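Local coordinates for BILBO1_N domain-containing protein (Trypanosoma brucei equiperdum, PDB 7A1I), which is of uncharacterised function but, through its BILBO1 N-terminal domain of the ubiquitin clan, is probably related to the trypanosome cytoskeletal protein BILBO1, at residues I6-A11 against F23-A28. Sequence-based numbering, arbitrary orientation.
Sequences ISICVA and FLFDAA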
ATOM      1  N   ILE A   6     -13.951  -2.763  -7.166  1.00 69.76           N
ATOM      2  CA  ILE A   6     -13.457  -2.586  -5.804  1.00 70.23           C
ATOM      3  C   ILE A   6     -12.160  -1.788  -5.862  1.00 58.85           C
ATOM      4  O   ILE A   6     -11.240  -2.147  -6.604  1.00 59.27           O
ATOM      5  CB  ILE A   6     -13.252  -3.944  -5.108  1.00 66.39           C
ATOM      6  CG1 ILE A   6     -14.603  -4.607  -4.838  1.00 82.20           C
ATOM      7  CG2 ILE A   6     -12.485  -3.778  -3.810  1.00 63.54           C
ATOM      8  CD1 ILE A   6     -14.499  -5.989  -4.216  1.00 84.46           C
ATOM      9  N   SER A   7     -12.092  -0.698  -5.102  1.00 53.37           N
ATOM     10  CA  SER A   7     -10.910   0.159  -5.082  1.00 60.12           C
ATOM     11  C   SER A   7     -10.110  -0.064  -3.797  1.00 49.18           C
ATOM     12  O   SER A   7     -10.605   0.207  -2.699  1.00 50.73           O
ATOM     13  CB  SER A   7     -11.323   1.626  -5.215  1.00 53.41           C
ATOM     14  OG  SER A   7     -10.319   2.492  -4.715  1.00 75.21           O
ATOM     15  N   ILE A   8      -8.863  -0.512  -3.932  1.00 41.02           N
ATOM     16  CA  ILE A   8      -7.965  -0.673  -2.792  1.00 38.08           C
ATOM     17  C   ILE A   8      -6.809   0.311  -2.961  1.00 38.31           C
ATOM     18  O   ILE A   8      -6.182   0.360  -4.026  1.00 36.74           O
ATOM     19  CB  ILE A   8      -7.418  -2.108  -2.678  1.00 39.78           C
ATOM     20  CG1 ILE A   8      -8.536  -3.171  -2.744  1.00 46.22           C
ATOM     21  CG2 ILE A   8      -6.576  -2.246  -1.401  1.00 38.40           C
ATOM     22  CD1 ILE A   8      -9.345  -3.316  -1.476  1.00 47.80           C
ATOM     23  N   CYS A   9      -6.538   1.105  -1.928  1.00 38.89           N
ATOM     24  CA  CYS A   9      -5.355   1.953  -1.901  1.00 36.45           C
ATOM     25  C   CYS A   9      -4.266   1.292  -1.071  1.00 36.06           C
ATOM     26  O   CYS A   9      -4.549   0.612  -0.076  1.00 37.73           O
ATOM     27  CB  CYS A   9      -5.647   3.338  -1.333  1.00 37.44           C
ATOM     28  SG  CYS A   9      -6.756   4.333  -2.318  1.00 47.19           S
ATOM     29  N   VAL A  10      -3.025   1.485  -1.506  1.00 32.57           N
ATOM     30  CA  VAL A  10      -1.846   0.871  -0.912  1.00 32.88           C
ATOM     31  C   VAL A  10      -0.798   1.961  -0.768  1.00 33.25           C
ATOM     32  O   VAL A  10      -0.479   2.640  -1.751  1.00 35.12           O
ATOM     33  CB  VAL A  10      -1.300  -0.271  -1.769  1.00 31.89           C
ATOM     34  CG1 VAL A  10      -0.124  -0.919  -1.076  1.00 35.27           C
ATOM     35  CG2 VAL A  10      -2.428  -1.315  -2.024  1.00 34.06           C
ATOM     36  N   ALA A  11      -0.303   2.171   0.453  1.00 30.95           N
ATOM     37  CA  ALA A  11       0.672   3.244   0.675  1.00 33.36           C
ATOM     38  C   ALA A  11       1.933   2.652   1.291  1.00 33.00           C
ATOM     39  O   ALA A  11       1.930   1.516   1.784  1.00 32.77           O
ATOM     40  CB  ALA A  11       0.102   4.362   1.564  1.00 33.29           C
ATOM     41  N   PHE A  23      -5.629   0.900  -6.760  1.00 44.90           N
ATOM     42  CA  PHE A  23      -5.837  -0.204  -7.686  1.00 46.38           C
ATOM     43  C   PHE A  23      -7.325  -0.518  -7.771  1.00 46.69           C
ATOM     44  O   PHE A  23      -8.020  -0.554  -6.748  1.00 46.67           O
ATOM     45  CB  PHE A  23      -5.070  -1.459  -7.245  1.00 44.34           C
ATOM     46  CG  PHE A  23      -3.580  -1.288  -7.276  1.00 41.09           C
ATOM     47  CD1 PHE A  23      -2.871  -1.052  -6.106  1.00 42.23           C
ATOM     48  CD2 PHE A  23      -2.889  -1.357  -8.478  1.00 43.82           C
ATOM     49  CE1 PHE A  23      -1.491  -0.877  -6.139  1.00 39.29           C
ATOM     50  CE2 PHE A  23      -1.513  -1.175  -8.522  1.00 44.36           C
ATOM     51  CZ  PHE A  23      -0.811  -0.940  -7.360  1.00 40.96           C
ATOM     52  N   LEU A  24      -7.809  -0.721  -8.993  1.00 49.70           N
ATOM     53  CA  LEU A  24      -9.207  -1.037  -9.266  1.00 53.39           C
ATOM     54  C   LEU A  24      -9.316  -2.492  -9.702  1.00 50.78           C
ATOM     55  O   LEU A  24      -8.641  -2.911 -10.647  1.00 50.39           O
ATOM     56  CB  LEU A  24      -9.775  -0.123 -10.354  1.00 54.27           C
ATOM     57  CG  LEU A  24     -10.032   1.319  -9.935  1.00 69.69           C
ATOM     58  CD1 LEU A  24      -9.687   2.262 -11.079  1.00 96.66           C
ATOM     59  CD2 LEU A  24     -11.477   1.494  -9.504  1.00 65.97           C
ATOM     60  N   PHE A  25     -10.168  -3.256  -9.027  1.00 62.16           N
ATOM     61  CA  PHE A  25     -10.381  -4.659  -9.350  1.00 67.16           C
ATOM     62  C   PHE A  25     -11.840  -4.893  -9.711  1.00 75.82           C
ATOM     63  O   PHE A  25     -12.707  -4.043  -9.485  1.00 62.24           O
ATOM     64  CB  PHE A  25      -9.986  -5.567  -8.179  1.00 56.96           C
ATOM     65  CG  PHE A  25      -8.563  -5.417  -7.758  1.00 50.70           C
ATOM     66  CD1 PHE A  25      -7.582  -6.256  -8.271  1.00 51.57           C
ATOM     67  CD2 PHE A  25      -8.195  -4.411  -6.860  1.00 51.51           C
ATOM     68  CE1 PHE A  25      -6.258  -6.102  -7.887  1.00 50.74           C
ATOM     69  CE2 PHE A  25      -6.877  -4.256  -6.467  1.00 50.54           C
ATOM     70  CZ  PHE A  25      -5.905  -5.095  -6.977  1.00 50.32           C
ATOM     71  N   ASP A  26     -12.096  -6.076 -10.270  1.00 72.38           N
ATOM     72  CA  ASP A  26     -13.459  -6.501 -10.574  1.00 88.63           C
ATOM     73  C   ASP A  26     -14.292  -6.577  -9.293  1.00 88.53           C
ATOM     74  O   ASP A  26     -13.769  -6.577  -8.174  1.00 91.11           O
ATOM     75  CB  ASP A  26     -13.466  -7.863 -11.273  1.00 87.81           C
ATOM     76  CG  ASP A  26     -12.547  -7.913 -12.485  1.00 94.90           C
ATOM     77  OD1 ASP A  26     -11.425  -8.452 -12.363  1.00 95.22           O
ATOM     78  OD2 ASP A  26     -12.944  -7.418 -13.561  1.00 99.93           O
ATOM     79  N   ALA A  27     -15.614  -6.659  -9.471  1.00 96.47           N
ATOM     80  CA  ALA A  27     -16.524  -6.698  -8.329  1.00 96.58           C
ATOM     81  C   ALA A  27     -16.177  -7.807  -7.340  1.00 92.21           C
ATOM     82  O   ALA A  27     -16.529  -7.700  -6.159  1.00 89.63           O
ATOM     83  CB  ALA A  27     -17.967  -6.861  -8.811  1.00107.39           C
ATOM     84  N   ALA A  28     -15.494  -8.863  -7.791  1.00101.47           N
ATOM     85  CA  ALA A  28     -15.054  -9.905  -6.868  1.00106.09           C
ATOM     86  C   ALA A  28     -13.956  -9.386  -5.948  1.00 95.16           C
ATOM     87  O   ALA A  28     -14.072  -9.466  -4.718  1.00 87.85           O
ATOM     88  CB  ALA A  28     -14.583 -11.136  -7.645  1.00 93.94           C
TER
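Ile-6 to Ile-8 pair with Phe-23 to Phe-25 as antiparallel strands; the axes of segments 6-11 and 23-25 come within 4.8 Å, their N-to-C directions 152° apart. Two hydrogen-bonded pairs flank one non-hydrogen-bonded pair, Ser-7 with Leu-24. In the pair nearer the hairpin's connecting turn, Ile-8 with Phe-23, Phe-23 N donates to Ile-8 O at 2.8 Å and Ile-8 N returns a bond to Phe-23 O. In the pair Ile-6 with Phe-25, Phe-25 N donates to Ile-6 O at 2.9 Å; the return bond, Ile-6 N to Phe-25 O, has its donor 37° above the carbonyl plane. A CA-H...O contact from Ser-7 CA to Phe-23 O (3.4 Å) supplements the ladder.

The topology is consistent with a ubiquitin-like beta-grasp: hairpin 6-14/17-25, then helix 32-50, with strand 84-89 parallel to 6-14 on its other side, bonded through pairs such as Cys-9 with Val-86. The helix packs on the face bearing Ile-8, Phe-23 and Phe-25: Phe-23 touches Ala-42, Phe-25 touches Tyr-38.

On that face, Val-10 CG2 approaches the edge of the Phe-23 ring, near its plane, 4.1 Å from CD1. Ile-8 CG1 lies obliquely to the other ring, 4.2 Å from Phe-25 CE2. With chi1 at -69°, Ile-6 CG1 is anti to its carbonyl carbon, and the extended chi2 carries CD1 to the loop 26-28, in van der Waals contact with the backbone Ala-27 O (3.3 Å), with Ala-28 O slightly farther. High B factors at both alanines make this last approach less certain than the strand pairing. On the other face, Ser-7 CB comes within 4.3 Å of Leu-24 CD2.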